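PDB 4E3X: delta-1-pyrroline-5-carboxylate dehydrogenase, mitochondrial from Mus musculus, which probably catalyses the irreversible NAD-dependent oxidation of L-glutamate gamma-semialdehyde to L-glutamate, the second and final step of mitochondrial proline degradation. Local coordinates for residues B[190-196]-B[545-551]; B[228-234]-B[258-264]; B[399-404]-B[446-452]. All blocks are in the same frame, centred on the assembly; numbering follows the deposited sequence.

The three contacts fall in different parts of an aldehyde dehydrogenase subunit and serve, in turn, its dimer interface, its NAD-binding sheet and the loop beside the catalytic Cys348. Contact 1 joins strands 191-199 and 542-550 in a two-stranded antiparallel arm that meets the second subunit. Contact 2, about 35 Å from it between centres, pairs strands 230-233 and 259-261 at one side of the five-stranded parallel sheet. Contact 3 packs helix 394-409 on the loop before strand 452-458. Its centre lies about 31 Å from that of contact 2 and about 56 Å from that of contact 1. Contacts 2 and 3 follow one another along the chain, both inside the long loop that contact 1 closes.

Contact 1 of 3, residues B[190-196]-B[545-551]; sequences PSTNHTV and QVIKETH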
loop_
_atom_site.group_PDB
_atom_site.type_symbol
_atom_site.label_atom_id
_atom_site.label_comp_id
_atom_site.label_asym_id
_atom_site.label_seq_id
_atom_site.Cartn_x
_atom_site.Cartn_y
_atom_site.Cartn_z
ATOM N N PRO B 190 -2.981 -31.175 7.252
ATOM C CA PRO B 190 -1.844 -31.604 8.071
ATOM C C PRO B 190 -0.756 -30.534 8.221
ATOM O O PRO B 190 0.429 -30.882 8.286
ATOM C CB PRO B 190 -1.285 -32.762 7.245
ATOM C CG PRO B 190 -1.495 -32.301 5.835
ATOM C CD PRO B 190 -2.789 -31.515 5.831
ATOM N N SER B 191 -1.130 -29.258 8.290
ATOM C CA SER B 191 -0.140 -28.184 8.180
ATOM C C SER B 191 -0.286 -27.052 9.192
ATOM O O SER B 191 -1.355 -26.834 9.760
ATOM C CB SER B 191 -0.176 -27.586 6.774
ATOM O OG SER B 191 -0.183 -28.602 5.797
ATOM N N THR B 192 0.813 -26.331 9.386
ATOM C CA THR B 192 0.856 -25.139 10.224
ATOM C C THR B 192 1.302 -23.953 9.369
ATOM O O THR B 192 2.321 -24.027 8.664
ATOM C CB THR B 192 1.859 -25.321 11.385
ATOM O OG1 THR B 192 1.465 -26.446 12.183
ATOM C CG2 THR B 192 1.915 -24.069 12.265
ATOM N N ASN B 193 0.518 -22.874 9.404
ATOM C CA ASN B 193 0.794 -21.660 8.632
ATOM C C ASN B 193 1.171 -20.511 9.546
ATOM O O ASN B 193 0.560 -20.339 10.603
ATOM C CB ASN B 193 -0.430 -21.276 7.815
ATOM C CG ASN B 193 -0.851 -22.380 6.878
ATOM O OD1 ASN B 193 -0.051 -22.828 6.054
ATOM N ND2 ASN B 193 -2.097 -22.841 7.009
ATOM N N HIS B 194 2.152 -19.717 9.122
ATOM C CA HIS B 194 2.628 -18.592 9.909
ATOM C C HIS B 194 3.047 -17.466 8.981
ATOM O O HIS B 194 3.712 -17.700 7.971
ATOM C CB HIS B 194 3.814 -19.037 10.770
ATOM C CG HIS B 194 4.456 -17.931 11.548
ATOM N ND1 HIS B 194 3.979 -17.506 12.769
ATOM C CD2 HIS B 194 5.545 -17.171 11.284
ATOM C CE1 HIS B 194 4.744 -16.529 13.223
ATOM N NE2 HIS B 194 5.703 -16.307 12.341
ATOM N N THR B 195 2.653 -16.242 9.323
ATOM C CA THR B 195 3.090 -15.071 8.584
ATOM C C THR B 195 4.296 -14.437 9.256
ATOM O O THR B 195 4.270 -14.140 10.450
ATOM C CB THR B 195 1.966 -14.022 8.453
ATOM O OG1 THR B 195 0.892 -14.584 7.690
ATOM C CG2 THR B 195 2.470 -12.767 7.751
ATOM N N VAL B 196 5.351 -14.250 8.472
ATOM C CA VAL B 196 6.547 -13.548 8.895
ATOM C C VAL B 196 6.464 -12.139 8.317
ATOM O O VAL B 196 6.400 -11.969 7.096
ATOM C CB VAL B 196 7.801 -14.245 8.341
ATOM C CG1 VAL B 196 9.048 -13.452 8.696
ATOM C CG2 VAL B 196 7.906 -15.688 8.840
ATOM N N GLN B 545 5.806 -12.665 4.372
ATOM C CA GLN B 545 6.018 -14.002 3.849
ATOM C C GLN B 545 5.106 -14.938 4.615
ATOM O O GLN B 545 4.915 -14.763 5.811
ATOM C CB GLN B 545 7.467 -14.412 4.087
ATOM C CG GLN B 545 7.810 -15.839 3.671
ATOM C CD GLN B 545 9.157 -16.268 4.191
ATOM O OE1 GLN B 545 9.476 -16.044 5.358
ATOM N NE2 GLN B 545 9.971 -16.869 3.323
ATOM N N VAL B 546 4.526 -15.927 3.949
ATOM C CA VAL B 546 3.764 -16.953 4.647
ATOM C C VAL B 546 4.485 -18.287 4.505
ATOM O O VAL B 546 4.855 -18.675 3.390
ATOM C CB VAL B 546 2.340 -17.062 4.097
ATOM C CG1 VAL B 546 1.579 -18.154 4.829
ATOM C CG2 VAL B 546 1.639 -15.716 4.234
ATOM N N ILE B 547 4.709 -18.947 5.631
ATOM C CA ILE B 547 5.348 -20.248 5.669
ATOM C C ILE B 547 4.310 -21.310 6.021
ATOM O O ILE B 547 3.595 -21.194 7.025
ATOM C CB ILE B 547 6.474 -20.277 6.712
ATOM C CG1 ILE B 547 7.547 -19.233 6.371
ATOM C CG2 ILE B 547 7.073 -21.672 6.822
ATOM C CD1 ILE B 547 8.671 -19.145 7.390
ATOM N N LYS B 548 4.210 -22.328 5.175
ATOM C CA LYS B 548 3.381 -23.495 5.446
ATOM C C LYS B 548 4.292 -24.681 5.718
ATOM O O LYS B 548 5.103 -25.041 4.858
ATOM C CB LYS B 548 2.483 -23.795 4.243
ATOM C CG LYS B 548 1.637 -25.058 4.389
ATOM C CD LYS B 548 0.946 -25.402 3.072
ATOM C CE LYS B 548 -0.081 -26.505 3.238
ATOM N NZ LYS B 548 -0.665 -26.986 1.958
ATOM N N GLU B 549 4.171 -25.272 6.907
ATOM C CA GLU B 549 4.913 -26.490 7.218
ATOM C C GLU B 549 3.933 -27.645 7.272
ATOM O O GLU B 549 2.980 -27.613 8.039
ATOM C CB GLU B 549 5.662 -26.405 8.554
ATOM C CG GLU B 549 6.472 -27.694 8.833
ATOM C CD GLU B 549 7.270 -27.701 10.131
ATOM O OE1 GLU B 549 7.304 -26.682 10.852
ATOM O OE2 GLU B 549 7.884 -28.751 10.424
ATOM N N THR B 550 4.189 -28.674 6.473
ATOM C CA THR B 550 3.314 -29.833 6.416
ATOM C C THR B 550 3.942 -30.995 7.172
ATOM O O THR B 550 5.135 -31.276 7.030
ATOM C CB THR B 550 2.977 -30.164 4.958
ATOM O OG1 THR B 550 2.101 -29.141 4.471
ATOM C CG2 THR B 550 2.289 -31.523 4.824
ATOM N N HIS B 551 3.124 -31.640 7.998
ATOM C CA HIS B 551 3.617 -32.584 8.998
ATOM C C HIS B 551 3.359 -34.058 8.673
ATOM O O HIS B 551 3.681 -34.938 9.475
ATOM C CB HIS B 551 3.003 -32.239 10.358
ATOM C CG HIS B 551 3.145 -30.796 10.729
ATOM N ND1 HIS B 551 4.370 -30.204 10.957
ATOM C CD2 HIS B 551 2.220 -29.821 10.897
ATOM C CE1 HIS B 551 4.192 -28.927 11.250
ATOM N NE2 HIS B 551 2.897 -28.669 11.220
#
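Strands 191-196 and 545-550 pair antiparallel as the two-stranded arm of the aldehyde dehydrogenase fold, bringing residues some 350 to 360 positions apart into register. The hydrogen-bonded pairs are Thr192 with Glu549, His194 with Ile547 and Val196 with Gln545, and each exchanges two backbone bonds; Glu549 N reaches Thr192 O at 2.8 Å, nearly straight at 172°. One more bond, from His551 N to Pro190 O (2.8 Å), carries the pairing past the end of the strands.

Side chains then add a polar seam here. Thr192 OG1 lies 2.8 Å from His551 NE2, at the edge of the imidazole and near its plane, and either group could donate. The hydroxyl gets there because OG1 stands anti to the carbonyl carbon (chi1 -60°), and a beta-branched threonine suits an extended strand. On the other face of the sheet, Ser191 OG sits 2.7 Å from Thr550 OG1, small hydroxyls that fit the close spacing of a non-hydrogen-bonded pair. Beside them the fully extended Lys548 lays its methylenes along its neighbours, with CG 3.3 Å from Asn193 OD1 and CE 3.3 Å from Ser191 OG.

Farther out, the second subunit fixes the polar ends: Asp508 of that subunit forms a salt bridge with Lys548 NZ and a hydrogen bond with Thr550 OG1, and its Gln518 donates to Asn193 OD1, whose amide partner ND2 bonds to Ile186 O. Residues 546-549 also pair in parallel with one of its strands, continuing the sheet across the dimer interface. The N-terminal segment lies over the side carrying Thr192 and His194, Trp24 stacking on His194 and His20 on His551. On this same side Val196 CG2 meets Ile547 CD1 at 3.8 Å.

Contact 2 of 3, residues B[228-234]-B[258-264]; sequences NVVLWKP and IIQFVPA
In the Rossmann-like NAD-binding domain of the aldehyde dehydrogenase, strands 230-233 and 259-261 are the paired strands of a beta-alpha-beta unit, connected through helix 239-251. Four backbone bonds zip them in parallel, including Gln260 N to Val230 O (2.8 Å) and Trp232 N to Gln260 O (2.9 Å).

On one face of the sheet Trp232 and Phe261 form a T-shaped stack. The phenyl presents its edge to the face of the indole six-membered ring, with centroids 5.5 Å apart and planes at 88°. Both rings leave the strands with CG anti to the backbone N (chi1 -180° and -169°), which sets them side by side. Pro234 CG wedges against Phe261 CE1 at 3.5 Å, and Ile259 CG2 lies 3.9 Å from Trp232 CB; such bulky apolar groups suit a buried sheet face covered by helices 213-225 and 239-251. The indole NE1 bonds to Ser208, an NAD-binding residue.

Lys233, itself an NAD-binding residue, bends at chi2 and chi4 at the more polar end of the strand. Two waters link it to the other strand's continuation: one lies 3.0 Å from Lys233 NZ and donates to Ala264 O at 2.8 Å.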
loop_
_atom_site.group_PDB
_atom_site.type_symbol
_atom_site.label_atom_id
_atom_site.label_comp_id
_atom_site.label_asym_id
_atom_site.label_seq_id
_atom_site.Cartn_x
_atom_site.Cartn_y
_atom_site.Cartn_z
ATOM N N ASN B 228 13.445 -2.385 8.521
ATOM C CA ASN B 228 14.140 -1.735 7.421
ATOM C C ASN B 228 15.377 -0.975 7.860
ATOM O O ASN B 228 15.545 -0.651 9.038
ATOM C CB ASN B 228 13.199 -0.779 6.705
ATOM C CG ASN B 228 12.021 -1.499 6.123
ATOM O OD1 ASN B 228 12.167 -2.194 5.126
ATOM N ND2 ASN B 228 10.855 -1.380 6.766
ATOM N N VAL B 229 16.233 -0.691 6.887
ATOM C CA VAL B 229 17.329 0.241 7.074
ATOM C C VAL B 229 17.043 1.483 6.233
ATOM O O VAL B 229 16.387 1.407 5.197
ATOM C CB VAL B 229 18.700 -0.385 6.740
ATOM C CG1 VAL B 229 18.993 -1.531 7.696
ATOM C CG2 VAL B 229 18.759 -0.853 5.292
ATOM N N VAL B 230 17.530 2.627 6.694
ATOM C CA VAL B 230 17.023 3.910 6.230
ATOM C C VAL B 230 18.141 4.923 6.029
ATOM O O VAL B 230 19.040 5.038 6.870
ATOM C CB VAL B 230 16.048 4.502 7.281
ATOM C CG1 VAL B 230 15.541 5.880 6.868
ATOM C CG2 VAL B 230 14.874 3.550 7.577
ATOM N N LEU B 231 18.086 5.641 4.909
ATOM C CA LEU B 231 18.810 6.895 4.770
ATOM C C LEU B 231 17.849 8.031 5.055
ATOM O O LEU B 231 16.866 8.219 4.339
ATOM C CB LEU B 231 19.398 7.056 3.367
ATOM C CG LEU B 231 20.824 6.537 3.150
ATOM C CD1 LEU B 231 20.910 5.031 3.352
ATOM C CD2 LEU B 231 21.342 6.937 1.761
ATOM N N TRP B 232 18.116 8.763 6.128
ATOM C CA TRP B 232 17.273 9.881 6.521
ATOM C C TRP B 232 17.912 11.200 6.130
ATOM O O TRP B 232 18.960 11.565 6.661
ATOM C CB TRP B 232 17.043 9.833 8.027
ATOM C CG TRP B 232 16.181 10.930 8.572
ATOM C CD1 TRP B 232 15.314 11.743 7.881
ATOM C CD2 TRP B 232 16.090 11.323 9.943
ATOM N NE1 TRP B 232 14.698 12.621 8.752
ATOM C CE2 TRP B 232 15.175 12.394 10.016
ATOM C CE3 TRP B 232 16.720 10.891 11.117
ATOM C CZ2 TRP B 232 14.852 13.013 11.222
ATOM C CZ3 TRP B 232 16.401 11.513 12.313
ATOM C CH2 TRP B 232 15.482 12.566 12.353
ATOM N N LYS B 233 17.272 11.887 5.181
ATOM C CA LYS B 233 17.606 13.262 4.834
ATOM C C LYS B 233 16.664 14.189 5.604
ATOM O O LYS B 233 15.525 14.395 5.191
ATOM C CB LYS B 233 17.450 13.498 3.326
ATOM C CG LYS B 233 17.751 14.938 2.900
ATOM C CD LYS B 233 16.814 15.388 1.760
ATOM C CE LYS B 233 16.881 16.886 1.474
ATOM N NZ LYS B 233 16.549 17.702 2.674
ATOM N N PRO B 234 17.127 14.743 6.734
ATOM C CA PRO B 234 16.262 15.655 7.488
ATOM C C PRO B 234 16.172 17.019 6.814
ATOM O O PRO B 234 16.982 17.348 5.949
ATOM C CB PRO B 234 16.967 15.787 8.852
ATOM C CG PRO B 234 18.092 14.801 8.825
ATOM C CD PRO B 234 18.434 14.586 7.386
ATOM N N ILE B 258 21.467 1.343 10.859
ATOM C CA ILE B 258 20.031 1.152 10.678
ATOM C C ILE B 258 19.347 2.443 10.196
ATOM O O ILE B 258 18.511 2.413 9.285
ATOM C CB ILE B 258 19.364 0.607 11.949
ATOM C CG1 ILE B 258 20.087 -0.671 12.421
ATOM C CG2 ILE B 258 17.862 0.366 11.724
ATOM C CD1 ILE B 258 20.336 -1.731 11.321
ATOM N N ILE B 259 19.703 3.579 10.797
ATOM C CA ILE B 259 19.317 4.878 10.256
ATOM C C ILE B 259 20.599 5.673 10.047
ATOM O O ILE B 259 21.343 5.918 11.000
ATOM C CB ILE B 259 18.344 5.663 11.161
ATOM C CG1 ILE B 259 17.015 4.904 11.320
ATOM C CG2 ILE B 259 18.085 7.044 10.563
ATOM C CD1 ILE B 259 16.057 5.554 12.299
ATOM N N GLN B 260 20.872 6.033 8.792
ATOM C CA GLN B 260 22.002 6.882 8.454
ATOM C C GLN B 260 21.512 8.325 8.434
ATOM O O GLN B 260 20.492 8.634 7.813
ATOM C CB GLN B 260 22.578 6.485 7.090
ATOM C CG GLN B 260 22.779 4.977 6.903
ATOM C CD GLN B 260 23.957 4.399 7.678
ATOM O OE1 GLN B 260 24.198 4.753 8.833
ATOM N NE2 GLN B 260 24.678 3.469 7.047
ATOM N N PHE B 261 22.208 9.199 9.161
ATOM C CA PHE B 261 21.793 10.591 9.285
ATOM C C PHE B 261 22.512 11.376 8.197
ATOM O O PHE B 261 23.704 11.689 8.323
ATOM C CB PHE B 261 22.140 11.118 10.685
ATOM C CG PHE B 261 21.526 12.454 10.997
ATOM C CD1 PHE B 261 20.216 12.534 11.444
ATOM C CD2 PHE B 261 22.266 13.627 10.862
ATOM C CE1 PHE B 261 19.643 13.768 11.731
ATOM C CE2 PHE B 261 21.709 14.860 11.144
ATOM C CZ PHE B 261 20.397 14.931 11.582
ATOM N N VAL B 262 21.801 11.653 7.104
ATOM C CA VAL B 262 22.433 12.184 5.908
ATOM C C VAL B 262 21.711 13.391 5.306
ATOM O O VAL B 262 21.075 13.294 4.252
ATOM C CB VAL B 262 22.672 11.081 4.846
ATOM C CG1 VAL B 262 23.818 10.187 5.286
ATOM C CG2 VAL B 262 21.416 10.256 4.606
ATOM N N PRO B 263 21.848 14.552 5.958
ATOM C CA PRO B 263 21.471 15.808 5.298
ATOM C C PRO B 263 22.110 15.888 3.918
ATOM O O PRO B 263 23.224 15.401 3.730
ATOM C CB PRO B 263 22.089 16.879 6.205
ATOM C CG PRO B 263 22.258 16.207 7.545
ATOM C CD PRO B 263 22.534 14.773 7.245
ATOM N N ALA B 264 21.418 16.503 2.962
ATOM C CA ALA B 264 21.904 16.526 1.591
ATOM C C ALA B 264 21.094 17.534 0.793
ATOM O O ALA B 264 19.971 17.889 1.168
ATOM C CB ALA B 264 21.781 15.137 0.958
HETATM O O HOH W 1 19.085 18.012 4.345
HETATM O O HOH W 2 18.173 19.978 1.562
#

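Contact 3 of 3, residues B[399-404]-B[446-452]; sequences RIKKWL and EEIFGPV. With PRO (proline), chain J.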
loop_
_atom_site.group_PDB
_atom_site.type_symbol
_atom_site.label_atom_id
_atom_site.label_comp_id
_atom_site.label_asym_id
_atom_site.label_seq_id
_atom_site.Cartn_x
_atom_site.Cartn_y
_atom_site.Cartn_z
ATOM N N ARG B 399 7.746 34.276 -0.453
ATOM C CA ARG B 399 6.512 33.756 -1.036
ATOM C C ARG B 399 5.292 34.413 -0.402
ATOM O O ARG B 399 4.384 34.852 -1.103
ATOM C CB ARG B 399 6.417 32.231 -0.896
ATOM C CG ARG B 399 5.107 31.647 -1.452
ATOM C CD ARG B 399 4.986 30.138 -1.263
ATOM N NE ARG B 399 4.988 29.771 0.148
ATOM C CZ ARG B 399 6.034 29.248 0.778
ATOM N NH1 ARG B 399 7.165 29.023 0.119
ATOM N NH2 ARG B 399 5.943 28.954 2.065
ATOM N N ILE B 400 5.281 34.487 0.924
ATOM C CA ILE B 400 4.161 35.080 1.644
ATOM C C ILE B 400 4.002 36.554 1.275
ATOM O O ILE B 400 2.892 37.018 1.014
ATOM C CB ILE B 400 4.328 34.897 3.163
ATOM C CG1 ILE B 400 4.290 33.408 3.513
ATOM C CG2 ILE B 400 3.255 35.657 3.926
ATOM C CD1 ILE B 400 4.947 33.077 4.841
ATOM N N LYS B 401 5.122 37.269 1.217
ATOM C CA LYS B 401 5.122 38.679 0.843
ATOM C C LYS B 401 4.483 38.893 -0.528
ATOM O O LYS B 401 3.739 39.853 -0.724
ATOM C CB LYS B 401 6.555 39.223 0.860
ATOM C CG LYS B 401 6.677 40.716 0.575
ATOM C CD LYS B 401 8.104 41.196 0.815
ATOM N N LYS B 402 4.756 37.991 -1.467
ATOM C CA LYS B 402 4.173 38.083 -2.806
ATOM C C LYS B 402 2.657 37.884 -2.775
ATOM O O LYS B 402 1.917 38.551 -3.496
ATOM C CB LYS B 402 4.826 37.066 -3.749
ATOM N N TRP B 403 2.188 36.978 -1.929
ATOM C CA TRP B 403 0.752 36.763 -1.804
ATOM C C TRP B 403 0.055 37.957 -1.154
ATOM O O TRP B 403 -1.065 38.307 -1.524
ATOM C CB TRP B 403 0.452 35.466 -1.050
ATOM C CG TRP B 403 0.544 34.255 -1.921
ATOM C CD1 TRP B 403 1.530 33.308 -1.915
ATOM C CD2 TRP B 403 -0.383 33.865 -2.937
ATOM N NE1 TRP B 403 1.268 32.349 -2.866
ATOM C CE2 TRP B 403 0.098 32.666 -3.505
ATOM C CE3 TRP B 403 -1.577 34.408 -3.419
ATOM C CZ2 TRP B 403 -0.574 32.005 -4.533
ATOM C CZ3 TRP B 403 -2.243 33.752 -4.438
ATOM C CH2 TRP B 403 -1.740 32.563 -4.985
ATOM N N LEU B 404 0.722 38.592 -0.197
ATOM C CA LEU B 404 0.179 39.798 0.413
ATOM C C LEU B 404 0.063 40.910 -0.625
ATOM O O LEU B 404 -0.922 41.650 -0.649
ATOM C CB LEU B 404 1.042 40.256 1.591
ATOM C CG LEU B 404 1.117 39.272 2.763
ATOM C CD1 LEU B 404 2.080 39.782 3.828
ATOM C CD2 LEU B 404 -0.271 39.021 3.350
ATOM N N GLU B 446 -4.204 27.983 -3.842
ATOM C CA GLU B 446 -2.787 27.665 -3.693
ATOM C C GLU B 446 -2.315 27.689 -2.242
ATOM O O GLU B 446 -2.650 28.600 -1.481
ATOM C CB GLU B 446 -1.940 28.594 -4.568
ATOM C CG GLU B 446 -2.347 28.546 -6.033
ATOM C CD GLU B 446 -1.522 29.462 -6.909
ATOM O OE1 GLU B 446 -0.281 29.479 -6.753
ATOM O OE2 GLU B 446 -2.117 30.164 -7.753
ATOM N N GLU B 447 -1.531 26.681 -1.868
ATOM C CA GLU B 447 -1.032 26.561 -0.503
ATOM C C GLU B 447 0.074 27.581 -0.235
ATOM O O GLU B 447 1.130 27.554 -0.866
ATOM C CB GLU B 447 -0.538 25.137 -0.222
ATOM C CG GLU B 447 -0.152 24.900 1.238
ATOM C CD GLU B 447 0.355 23.489 1.508
ATOM O OE1 GLU B 447 1.177 22.991 0.709
ATOM O OE2 GLU B 447 -0.082 22.884 2.517
ATOM N N ILE B 448 -0.179 28.482 0.707
ATOM C CA ILE B 448 0.752 29.557 1.023
ATOM C C ILE B 448 1.751 29.176 2.120
ATOM O O ILE B 448 2.915 29.580 2.071
ATOM C CB ILE B 448 -0.014 30.834 1.413
ATOM C CG1 ILE B 448 -0.873 31.309 0.238
ATOM C CG2 ILE B 448 0.946 31.933 1.852
ATOM C CD1 ILE B 448 -1.800 32.444 0.584
ATOM N N PHE B 449 1.300 28.400 3.103
ATOM C CA PHE B 449 2.154 28.018 4.234
ATOM C C PHE B 449 2.629 29.260 4.991
ATOM O O PHE B 449 3.810 29.430 5.293
ATOM C CB PHE B 449 3.324 27.118 3.787
ATOM C CG PHE B 449 3.318 25.758 4.426
ATOM C CD1 PHE B 449 4.346 25.370 5.270
ATOM C CD2 PHE B 449 2.273 24.877 4.200
ATOM C CE1 PHE B 449 4.340 24.118 5.865
ATOM C CE2 PHE B 449 2.261 23.624 4.784
ATOM C CZ PHE B 449 3.294 23.243 5.621
ATOM N N GLY B 450 1.674 30.130 5.291
ATOM C CA GLY B 450 1.927 31.347 6.039
ATOM C C GLY B 450 0.652 31.762 6.743
ATOM O O GLY B 450 -0.378 31.120 6.573
ATOM N N PRO B 451 0.713 32.841 7.538
ATOM C CA PRO B 451 -0.434 33.229 8.366
ATOM C C PRO B 451 -1.419 34.077 7.574
ATOM O O PRO B 451 -1.614 35.256 7.853
ATOM C CB PRO B 451 0.218 34.036 9.492
ATOM C CG PRO B 451 1.422 34.642 8.858
ATOM C CD PRO B 451 1.915 33.634 7.844
ATOM N N VAL B 452 -2.028 33.458 6.571
ATOM C CA VAL B 452 -2.854 34.164 5.601
ATOM C C VAL B 452 -4.181 33.444 5.415
ATOM O O VAL B 452 -4.253 32.380 4.791
ATOM C CB VAL B 452 -2.127 34.300 4.247
ATOM C CG1 VAL B 452 -2.974 35.107 3.265
ATOM C CG2 VAL B 452 -0.772 34.974 4.440
HETATM N N PRO J . 10.963 27.027 3.186
HETATM C CA PRO J . 11.452 26.695 1.844
HETATM C C PRO J . 10.535 27.249 0.758
HETATM O O PRO J . 9.598 27.999 1.046
HETATM C CB PRO J . 11.447 25.153 1.832
HETATM C CG PRO J . 10.842 24.724 3.159
HETATM C CD PRO J . 11.052 25.872 4.091
HETATM O OXT PRO J . 10.723 26.973 -0.427
#
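Ile448 lies over the indole of Trp403 at the centre of the contact between helix 394-409 and the loop leading to strand 452-458, in the catalytic domain of the aldehyde dehydrogenase fold. Its CG1 makes a CH-pi contact 3.8 Å from the centroid of the five-membered ring, only 8° off the normal. With CG1 anti to the carbonyl carbon (chi1 -62°), CG2 is placed to meet Ile400 CG1 at 4.0 Å. One turn of helix thus gives the loop both a flat aromatic surface and a branched aliphatic one.

Beyond this centre, Ile400 extends onto the loop backbone, its CD1 3.7 Å from Gly450 CA. Glycine suits this tight spot, since a beta carbon there would clash with that methyl. Ile400 CG2 also packs on Val452 CG2, while Val429 and Cys432 of strand 428-436 lie alongside the helix.

At the polar edge, the Glu446 carboxylate stands at the rim of the indole, turned 83° to it, with OE1 3.4 Å from Trp403 CZ2. Elsewhere along this edge, Arg399 clasps Ile448 O side-on: NE at 2.8 Å and NH2 at 3.1 Å approach from the same face of the carbonyl plane. An alanine here is likely to leave that carbonyl without either donor and the bound proline, a cryoprotectant molecule, without its guanidinium partner. Next along the loop, Phe449 adjoins the nucleophile Cys348 and Asn211, while Glu447 is an NAD-binding residue. Arginine suits its place because its coplanar N-H groups can serve two acceptors at once, and Arg399 NH1 donates to the proline carboxylate O at 2.8 Å.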